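Side-chain contacts in SusD superfamily protein (Bacteroides fragilis, PDB 3L22), which probably binds glycans at the bacterial outer membrane as a SusD-family lipoprotein, and binds zinc ions in the crystal: residues G27-I32 with V117-F122; L90-V95 with L126-L131; L150-E155 with Y172-S177. All blocks are in the same frame, centred on the assembly; numbering follows the deposited sequence.

Contact 1 of 3, residues G27-I32 with V117-F122; sequences GLYAAI and VQEAKF. With ZN (zinc ion), chain B.
Tyr29 reaches from helix 18-33 to Glu119 on helix 113-131, and the two side chains cross at about a right angle. The phenol OH donates a hydrogen bond of 2.8 Å to Glu119 OE1, which lies at the edge of the Tyr29 ring and near its plane. Ring and carboxylate are turned 63° apart. The OH meets OE1 from above the carboxylate plane, 49° out of it. Beyond CG the Glu119 chain is extended (chi2 -169°), which carries its carboxylate past the tyrosine to the metal: Glu119 OE2 binds the zinc ion at 2.1 Å, while OE1 stays near the metal and takes the phenol bond, which should restrict rotation of the carboxylate.

Closer to the backbones the contact is apolar. Leu28 CD1 lies 3.6 Å from Ala120 CB, and Leu28 CA and Ala120 CA are 7.0 Å apart, the nearest pair of the two segments. Two waters and His197 ND1 also bind the zinc, while Tyr29 OH is hydrogen-bonded to Ala198 N as well. Tyr29 thus probably helps to position Glu119 and, with its ring nearly parallel to that of His197, belongs to the second shell of this Glu-His zinc site on a buried helix-helix contact.

Contact 2 of 3, residues L90-V95 with L126-L131; sequences LAINKV and LAYYYL
Ile92 of helix 79-103 meets three residues of helix 113-131, Ala127, Tyr128 and Leu131; the contact has no hydrogen bond across it and is van der Waals throughout. The most directional is a CH-pi interaction: Ile92 CD1 sits over one face of the Tyr128 ring, 3.7 Å from the ring centroid and only 13° off the ring normal. The bond from CD1 to CG1 runs nearly parallel to the ring plane, so that the methyl meets the face broadside. A chi1 of -72° leaves CG2 of Ile92 anti to the backbone N, where it reaches the phenol end, 3.5 Å from Tyr128 OH.

This is the packing of an antiparallel helix pair within the largely helical, TPR-like part of the SusD fold. The local axes approach to 10.1 Å with 152° between their N-to-C directions, and the backbones are nearest at Ile92 and Ala127, whose CA atoms are 6.9 Å apart.

Aliphatic contacts complete the seam. Ile92 CG1 rests 3.7 Å from Ala127 CB, while CD1 of Ile92 is 4.1 Å from CD1 of Leu131, one helical turn on from Ala127.

The polar end of Tyr128 finds its partner elsewhere, since its OH is hydrogen-bonded to the carbonyl oxygen of Arg151 in the loop that follows helix 113-131. On the other helix, Asn93 OD1 accepts a hydrogen bond from Glu155 N in that same loop.

Contact 3 of 3, residues L150-E155 with Y172-S177; sequences LRLTAE and YEHILS. With ZN (zinc ion), chain H; EDO (1,2-ethanediol), chain Z.
A zinc-binding histidine on helix 168-178 is covered on one side by two leucines of the loop that links this helix to helix 113-131. His174 ND1 binds the zinc ion at 2.2 Å, and a water bound to the same metal lies 2.2 Å from it. The histidine therefore plays two parts, metal ligand through ND1, while its carbons and one ring face pack against the leucines.

Leu152 and His174 come from opposite directions. Leu152 CG stands 4.2 Å above one face of the His174 ring, offset toward the rim. Its CD2 lies 3.5 Å from His174 NE2, and its other methyl, CD1, is 3.6 Å from His174 CE1. Leu150 meets the inner part of the side chain instead, with CD2 3.9 Å from His174 CB and CD1 4.0 Å from His174 CG. Its CG stands anti to its backbone nitrogen (chi1 -176°), directing the two methyls at the helix.

Here a loop without regular secondary structure lies against one of the helices of the helical SusD framework, joined by side chains with no hydrogen bond between the two segments. The second ring nitrogen, His174 NE2, is instead hydrogen-bonded to Asp178 OD2, one turn further along the helix. With zinc at ND1 and a carboxylate at NE2, the imidazole should be held in its rotation, and the aspartate probably polarises it. On helix 113-131, Tyr128 touches Leu150, and Arg124 touches both Leu152 and His174.

How the contacts relate
Helix 113-131 supplies one side of both contact 1 and contact 2, facing helix 18-33 in the first and helix 79-103 in the second. These two are buried and touch directly, Leu28 packing against Lys94 and Val95. Contact 3 is only partly buried and farther from the centre of the chain; its loop nevertheless joins contact 2 through backbone hydrogen bonds. Burial alone does not set the chemistry: of the two buried contacts, contact 2 is apolar while contact 1 carries a zinc ligand, as does the partly buried contact 3. That ligand is a carboxylate with a tyrosine behind it in contact 1, and an imidazole backed by an aspartate in contact 3.

Contact 1 of 3, residues G27-I32 with V117-F122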
loop_
_atom_site.group_PDB
_atom_site.type_symbol
_atom_site.label_atom_id
_atom_site.label_comp_id
_atom_site.label_asym_id
_atom_site.label_seq_id
_atom_site.Cartn_x
_atom_site.Cartn_y
_atom_site.Cartn_z
ATOM N N GLY A 27 5.622 18.892 -0.382
ATOM C CA GLY A 27 4.309 18.898 -1.052
ATOM C C GLY A 27 4.054 17.623 -1.863
ATOM O O GLY A 27 2.903 17.240 -2.039
ATOM N N LEU A 28 5.107 16.971 -2.360
ATOM C CA LEU A 28 4.933 15.686 -3.072
ATOM C C LEU A 28 4.429 14.612 -2.130
ATOM O O LEU A 28 3.475 13.878 -2.444
ATOM C CB LEU A 28 6.245 15.243 -3.766
ATOM C CG LEU A 28 6.909 16.286 -4.691
ATOM C CD1 LEU A 28 8.180 15.706 -5.377
ATOM C CD2 LEU A 28 5.905 16.793 -5.745
ATOM N N TYR A 29 5.016 14.560 -0.939
ATOM C CA TYR A 29 4.577 13.611 0.072
ATOM C C TYR A 29 3.153 13.944 0.543
ATOM O O TYR A 29 2.365 13.030 0.791
ATOM C CB TYR A 29 5.535 13.594 1.279
ATOM C CG TYR A 29 6.865 12.980 0.987
ATOM C CD1 TYR A 29 7.012 11.618 0.875
ATOM C CD2 TYR A 29 8.000 13.781 0.786
ATOM C CE1 TYR A 29 8.259 11.049 0.581
ATOM C CE2 TYR A 29 9.231 13.223 0.505
ATOM C CZ TYR A 29 9.353 11.850 0.393
ATOM O OH TYR A 29 10.599 11.298 0.127
ATOM N N ALA A 30 2.815 15.228 0.643
ATOM C CA ALA A 30 1.445 15.624 1.025
ATOM C C ALA A 30 0.495 15.203 -0.081
ATOM O O ALA A 30 -0.594 14.725 0.215
ATOM C CB ALA A 30 1.295 17.176 1.365
ATOM N N ALA A 31 0.917 15.345 -1.334
ATOM C CA ALA A 31 0.016 15.087 -2.469
ATOM C C ALA A 31 -0.409 13.631 -2.567
ATOM O O ALA A 31 -1.487 13.343 -3.072
ATOM C CB ALA A 31 0.646 15.543 -3.785
ATOM N N ILE A 32 0.428 12.692 -2.119
ATOM C CA ILE A 32 0.015 11.290 -2.140
ATOM C C ILE A 32 -0.789 10.875 -0.902
ATOM O O ILE A 32 -1.330 9.763 -0.886
ATOM C CB ILE A 32 1.153 10.251 -2.315
ATOM C CG1 ILE A 32 2.215 10.374 -1.258
ATOM C CG2 ILE A 32 1.674 10.252 -3.731
ATOM C CD1 ILE A 32 3.073 9.143 -1.212
ATOM N N VAL A 117 15.983 14.338 -6.219
ATOM C CA VAL A 117 15.507 13.643 -7.413
ATOM C C VAL A 117 15.003 12.263 -7.053
ATOM O O VAL A 117 13.943 11.851 -7.462
ATOM C CB VAL A 117 16.629 13.483 -8.482
ATOM C CG1 VAL A 117 16.213 12.508 -9.632
ATOM C CG2 VAL A 117 17.029 14.859 -9.073
ATOM N N GLN A 118 15.785 11.527 -6.303
ATOM C CA GLN A 118 15.466 10.121 -6.051
ATOM C C GLN A 118 14.229 10.006 -5.127
ATOM O O GLN A 118 13.396 9.111 -5.279
ATOM C CB GLN A 118 16.716 9.425 -5.490
ATOM C CG GLN A 118 17.815 9.282 -6.556
ATOM C CD GLN A 118 19.124 8.736 -6.008
ATOM O OE1 GLN A 118 19.159 8.215 -4.895
ATOM N NE2 GLN A 118 20.223 8.903 -6.769
ATOM N N GLU A 119 14.073 10.960 -4.217
ATOM C CA GLU A 119 12.863 11.009 -3.386
ATOM C C GLU A 119 11.622 11.297 -4.208
ATOM O O GLU A 119 10.590 10.638 -4.033
ATOM C CB GLU A 119 12.958 12.050 -2.257
ATOM C CG GLU A 119 13.821 11.540 -1.112
ATOM C CD GLU A 119 13.727 12.427 0.142
ATOM O OE1 GLU A 119 12.690 13.132 0.374
ATOM O OE2 GLU A 119 14.724 12.406 0.887
ATOM N N ALA A 120 11.731 12.261 -5.112
ATOM C CA ALA A 120 10.594 12.634 -5.947
ATOM C C ALA A 120 10.197 11.452 -6.864
ATOM O O ALA A 120 9.021 11.163 -7.038
ATOM C CB ALA A 120 10.925 13.880 -6.753
ATOM N N LYS A 121 11.187 10.775 -7.440
ATOM C CA LYS A 121 10.926 9.588 -8.247
ATOM C C LYS A 121 10.234 8.460 -7.472
ATOM O O LYS A 121 9.351 7.788 -8.001
ATOM C CB LYS A 121 12.210 9.104 -8.932
ATOM C CG LYS A 121 12.671 10.030 -10.079
ATOM C CD LYS A 121 13.845 9.377 -10.822
ATOM C CE LYS A 121 14.359 10.296 -11.903
ATOM N NZ LYS A 121 15.493 9.656 -12.625
ATOM N N PHE A 122 10.606 8.279 -6.206
ATOM C CA PHE A 122 9.946 7.312 -5.337
ATOM C C PHE A 122 8.434 7.624 -5.211
ATOM O O PHE A 122 7.624 6.727 -5.336
ATOM C CB PHE A 122 10.583 7.281 -3.948
ATOM C CG PHE A 122 9.825 6.459 -2.972
ATOM C CD1 PHE A 122 10.041 5.072 -2.901
ATOM C CD2 PHE A 122 8.832 7.026 -2.171
ATOM C CE1 PHE A 122 9.330 4.290 -2.025
ATOM C CE2 PHE A 122 8.103 6.234 -1.299
ATOM C CZ PHE A 122 8.363 4.842 -1.244
HETATM ZN ZN ZN B . 14.480 13.682 2.495
HETATM O O HOH W 1 15.576 12.669 3.747
HETATM O O HOH W 2 15.538 15.610 2.003
#

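Contact 2 of 3, residues L90-V95 with L126-L131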
loop_
_atom_site.group_PDB
_atom_site.type_symbol
_atom_site.label_atom_id
_atom_site.label_comp_id
_atom_site.label_asym_id
_atom_site.label_seq_id
_atom_site.Cartn_x
_atom_site.Cartn_y
_atom_site.Cartn_z
ATOM N N LEU A 90 -2.595 14.070 -10.164
ATOM C CA LEU A 90 -2.119 15.339 -9.630
ATOM C C LEU A 90 -0.768 15.180 -8.936
ATOM O O LEU A 90 0.151 15.961 -9.163
ATOM C CB LEU A 90 -3.084 15.973 -8.627
ATOM C CG LEU A 90 -4.214 16.817 -9.185
ATOM C CD1 LEU A 90 -5.249 17.122 -8.039
ATOM C CD2 LEU A 90 -3.650 18.137 -9.871
ATOM N N ALA A 91 -0.654 14.193 -8.069
ATOM C CA ALA A 91 0.632 13.888 -7.428
ATOM C C ALA A 91 1.734 13.609 -8.487
ATOM O O ALA A 91 2.839 14.128 -8.396
ATOM C CB ALA A 91 0.471 12.692 -6.471
ATOM N N ILE A 92 1.405 12.813 -9.513
ATOM C CA ILE A 92 2.375 12.486 -10.566
ATOM C C ILE A 92 2.831 13.738 -11.292
ATOM O O ILE A 92 4.035 13.918 -11.520
ATOM C CB ILE A 92 1.787 11.425 -11.510
ATOM C CG1 ILE A 92 1.753 10.065 -10.776
ATOM C CG2 ILE A 92 2.552 11.310 -12.863
ATOM C CD1 ILE A 92 0.709 9.070 -11.317
ATOM N N ASN A 93 1.895 14.622 -11.644
ATOM C CA ASN A 93 2.248 15.837 -12.373
ATOM C C ASN A 93 3.084 16.785 -11.508
ATOM O O ASN A 93 3.988 17.430 -12.015
ATOM C CB ASN A 93 1.024 16.574 -12.942
ATOM C CG ASN A 93 1.425 17.697 -13.916
ATOM O OD1 ASN A 93 2.118 17.458 -14.923
ATOM N ND2 ASN A 93 1.022 18.936 -13.602
ATOM N N LYS A 94 2.785 16.844 -10.208
ATOM C CA LYS A 94 3.629 17.578 -9.262
ATOM C C LYS A 94 5.055 17.064 -9.236
ATOM O O LYS A 94 5.987 17.872 -9.211
ATOM C CB LYS A 94 3.041 17.569 -7.849
ATOM C CG LYS A 94 1.847 18.513 -7.714
ATOM C CD LYS A 94 1.138 18.383 -6.339
ATOM C CE LYS A 94 0.025 19.409 -6.201
ATOM N NZ LYS A 94 0.701 20.713 -5.897
ATOM N N VAL A 95 5.238 15.745 -9.271
ATOM C CA VAL A 95 6.599 15.184 -9.347
ATOM C C VAL A 95 7.266 15.551 -10.693
ATOM O O VAL A 95 8.383 16.011 -10.723
ATOM C CB VAL A 95 6.633 13.648 -9.142
ATOM C CG1 VAL A 95 8.043 13.066 -9.552
ATOM C CG2 VAL A 95 6.242 13.268 -7.699
ATOM N N LEU A 126 5.478 5.175 -6.381
ATOM C CA LEU A 126 4.430 4.720 -5.496
ATOM C C LEU A 126 3.015 5.005 -6.055
ATOM O O LEU A 126 2.085 4.149 -5.967
ATOM C CB LEU A 126 4.634 5.355 -4.100
ATOM C CG LEU A 126 3.876 4.741 -2.934
ATOM C CD1 LEU A 126 4.133 3.205 -2.775
ATOM C CD2 LEU A 126 4.158 5.485 -1.604
ATOM N N ALA A 127 2.842 6.188 -6.633
ATOM C CA ALA A 127 1.548 6.561 -7.186
ATOM C C ALA A 127 1.167 5.603 -8.320
ATOM O O ALA A 127 0.064 5.022 -8.330
ATOM C CB ALA A 127 1.580 7.999 -7.658
ATOM N N TYR A 128 2.101 5.378 -9.249
ATOM C CA TYR A 128 1.865 4.417 -10.335
ATOM C C TYR A 128 1.637 2.996 -9.825
ATOM O O TYR A 128 0.840 2.248 -10.406
ATOM C CB TYR A 128 2.998 4.449 -11.380
ATOM C CG TYR A 128 2.817 5.564 -12.379
ATOM C CD1 TYR A 128 1.733 5.550 -13.257
ATOM C CD2 TYR A 128 3.697 6.657 -12.437
ATOM C CE1 TYR A 128 1.522 6.567 -14.165
ATOM C CE2 TYR A 128 3.494 7.698 -13.376
ATOM C CZ TYR A 128 2.397 7.637 -14.227
ATOM O OH TYR A 128 2.133 8.626 -15.130
ATOM N N TYR A 129 2.339 2.611 -8.757
ATOM C CA TYR A 129 2.182 1.280 -8.207
ATOM C C TYR A 129 0.738 1.016 -7.736
ATOM O O TYR A 129 0.159 -0.048 -7.999
ATOM C CB TYR A 129 3.196 1.062 -7.054
ATOM C CG TYR A 129 2.884 -0.127 -6.201
ATOM C CD1 TYR A 129 3.323 -1.397 -6.564
ATOM C CD2 TYR A 129 2.172 0.004 -5.032
ATOM C CE1 TYR A 129 3.049 -2.508 -5.795
ATOM C CE2 TYR A 129 1.872 -1.124 -4.235
ATOM C CZ TYR A 129 2.319 -2.362 -4.617
ATOM O OH TYR A 129 2.058 -3.476 -3.841
ATOM N N TYR A 130 0.173 1.985 -7.015
ATOM C CA TYR A 130 -1.209 1.840 -6.574
ATOM C C TYR A 130 -2.221 1.839 -7.748
ATOM O O TYR A 130 -3.139 1.018 -7.749
ATOM C CB TYR A 130 -1.544 2.866 -5.492
ATOM C CG TYR A 130 -0.883 2.545 -4.154
ATOM C CD1 TYR A 130 -1.168 1.358 -3.490
ATOM C CD2 TYR A 130 -0.017 3.446 -3.550
ATOM C CE1 TYR A 130 -0.599 1.063 -2.260
ATOM C CE2 TYR A 130 0.574 3.167 -2.335
ATOM C CZ TYR A 130 0.265 1.983 -1.681
ATOM O OH TYR A 130 0.831 1.690 -0.474
ATOM N N LEU A 131 -2.016 2.670 -8.763
ATOM C CA LEU A 131 -2.862 2.629 -9.956
ATOM C C LEU A 131 -2.776 1.251 -10.647
ATOM O O LEU A 131 -3.793 0.700 -11.095
ATOM C CB LEU A 131 -2.487 3.732 -10.938
ATOM C CG LEU A 131 -2.659 5.204 -10.535
ATOM C CD1 LEU A 131 -2.110 6.099 -11.645
ATOM C CD2 LEU A 131 -4.173 5.496 -10.231
#

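Contact 3 of 3, residues L150-E155 with Y172-S177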
loop_
_atom_site.group_PDB
_atom_site.type_symbol
_atom_site.label_atom_id
_atom_site.label_comp_id
_atom_site.label_asym_id
_atom_site.label_seq_id
_atom_site.Cartn_x
_atom_site.Cartn_y
_atom_site.Cartn_z
ATOM N N LEU A 150 0.865 6.543 -19.098
ATOM C CA LEU A 150 2.122 6.745 -18.435
ATOM C C LEU A 150 2.523 8.209 -18.684
ATOM O O LEU A 150 3.229 8.514 -19.635
ATOM C CB LEU A 150 3.173 5.748 -18.955
ATOM C CG LEU A 150 4.561 5.756 -18.305
ATOM C CD1 LEU A 150 4.494 5.836 -16.764
ATOM C CD2 LEU A 150 5.331 4.505 -18.730
ATOM N N ARG A 151 2.031 9.104 -17.833
ATOM C CA ARG A 151 2.296 10.546 -17.968
ATOM C C ARG A 151 3.564 10.917 -17.194
ATOM O O ARG A 151 3.602 10.812 -15.967
ATOM C CB ARG A 151 1.101 11.352 -17.448
ATOM C CG ARG A 151 -0.240 10.934 -18.072
ATOM C CD ARG A 151 -1.353 11.901 -17.781
ATOM N NE ARG A 151 -2.600 11.526 -18.442
ATOM C CZ ARG A 151 -2.905 11.773 -19.710
ATOM N NH1 ARG A 151 -2.074 12.434 -20.523
ATOM N NH2 ARG A 151 -4.088 11.375 -20.165
ATOM N N LEU A 152 4.591 11.348 -17.925
ATOM C CA LEU A 152 5.890 11.649 -17.351
ATOM C C LEU A 152 6.421 13.056 -17.647
ATOM O O LEU A 152 7.490 13.399 -17.191
ATOM C CB LEU A 152 6.904 10.578 -17.780
ATOM C CG LEU A 152 6.599 9.147 -17.332
ATOM C CD1 LEU A 152 7.597 8.158 -18.012
ATOM C CD2 LEU A 152 6.627 8.995 -15.804
ATOM N N THR A 153 5.673 13.890 -18.347
ATOM C CA THR A 153 6.120 15.243 -18.668
ATOM C C THR A 153 5.427 16.248 -17.764
ATOM O O THR A 153 4.314 16.009 -17.316
ATOM C CB THR A 153 5.788 15.593 -20.108
ATOM O OG1 THR A 153 4.388 15.376 -20.305
ATOM C CG2 THR A 153 6.587 14.703 -21.107
ATOM N N ALA A 154 6.098 17.376 -17.505
ATOM C CA ALA A 154 5.546 18.448 -16.690
ATOM C C ALA A 154 4.504 19.140 -17.555
ATOM O O ALA A 154 4.837 19.615 -18.626
ATOM C CB ALA A 154 6.643 19.419 -16.263
ATOM N N GLU A 155 3.241 19.113 -17.141
ATOM C CA GLU A 155 2.145 19.624 -17.984
ATOM C C GLU A 155 1.373 20.678 -17.256
ATOM O O GLU A 155 0.831 20.420 -16.191
ATOM C CB GLU A 155 1.159 18.519 -18.362
ATOM C CG GLU A 155 1.593 17.655 -19.512
ATOM C CD GLU A 155 1.974 18.453 -20.776
ATOM O OE1 GLU A 155 1.317 19.494 -21.108
ATOM O OE2 GLU A 155 2.965 18.010 -21.408
ATOM N N TYR A 172 4.947 -1.379 -14.396
ATOM C CA TYR A 172 5.942 -1.928 -13.506
ATOM C C TYR A 172 7.364 -1.631 -13.945
ATOM O O TYR A 172 8.233 -1.341 -13.108
ATOM C CB TYR A 172 5.783 -3.432 -13.319
ATOM C CG TYR A 172 4.648 -3.868 -12.416
ATOM C CD1 TYR A 172 4.384 -3.223 -11.198
ATOM C CD2 TYR A 172 3.871 -4.965 -12.736
ATOM C CE1 TYR A 172 3.343 -3.671 -10.354
ATOM C CE2 TYR A 172 2.829 -5.377 -11.902
ATOM C CZ TYR A 172 2.589 -4.753 -10.725
ATOM O OH TYR A 172 1.560 -5.182 -9.909
ATOM N N GLU A 173 7.613 -1.696 -15.244
ATOM C CA GLU A 173 8.965 -1.481 -15.767
ATOM C C GLU A 173 9.392 -0.036 -15.567
ATOM O O GLU A 173 10.556 0.223 -15.256
ATOM C CB GLU A 173 9.057 -1.903 -17.238
ATOM C CG GLU A 173 9.127 -3.446 -17.385
ATOM C CD GLU A 173 8.875 -3.969 -18.792
ATOM O OE1 GLU A 173 8.224 -3.272 -19.630
ATOM O OE2 GLU A 173 9.346 -5.111 -19.062
ATOM N N HIS A 174 8.450 0.896 -15.692
ATOM C CA HIS A 174 8.780 2.296 -15.436
ATOM C C HIS A 174 9.024 2.540 -13.920
ATOM O O HIS A 174 9.962 3.244 -13.536
ATOM C CB HIS A 174 7.736 3.293 -15.940
ATOM C CG HIS A 174 8.030 4.649 -15.428
ATOM N ND1 HIS A 174 9.025 5.411 -15.971
ATOM C CD2 HIS A 174 7.646 5.283 -14.295
ATOM C CE1 HIS A 174 9.208 6.494 -15.240
ATOM N NE2 HIS A 174 8.391 6.427 -14.198
ATOM N N ILE A 175 8.206 1.936 -13.083
ATOM C CA ILE A 175 8.405 1.986 -11.626
ATOM C C ILE A 175 9.816 1.533 -11.293
ATOM O O ILE A 175 10.498 2.193 -10.525
ATOM C CB ILE A 175 7.358 1.149 -10.868
ATOM C CG1 ILE A 175 5.985 1.826 -10.974
ATOM C CG2 ILE A 175 7.747 0.964 -9.385
ATOM C CD1 ILE A 175 4.768 0.932 -10.619
ATOM N N LEU A 176 10.291 0.458 -11.931
ATOM C CA LEU A 176 11.640 -0.014 -11.665
ATOM C C LEU A 176 12.672 1.021 -12.107
ATOM O O LEU A 176 13.704 1.176 -11.430
ATOM C CB LEU A 176 11.905 -1.369 -12.323
ATOM C CG LEU A 176 11.109 -2.551 -11.797
ATOM C CD1 LEU A 176 11.357 -3.768 -12.723
ATOM C CD2 LEU A 176 11.451 -2.848 -10.349
ATOM N N SER A 177 12.412 1.719 -13.218
ATOM C CA SER A 177 13.291 2.822 -13.615
ATOM C C SER A 177 13.354 3.966 -12.584
ATOM O O SER A 177 14.425 4.483 -12.296
ATOM C CB SER A 177 12.874 3.401 -14.957
ATOM O OG SER A 177 13.051 2.460 -15.967
HETATM ZN ZN ZN H . 10.203 5.044 -17.750
HETATM C C1 EDO Z . 16.828 -2.363 -10.830
HETATM O O1 EDO Z . 17.309 -2.317 -9.493
HETATM C C2 EDO Z . 15.566 -1.587 -11.113
HETATM O O2 EDO Z . 15.116 -0.739 -10.071
HETATM O O HOH W 3 11.843 6.450 -17.233
#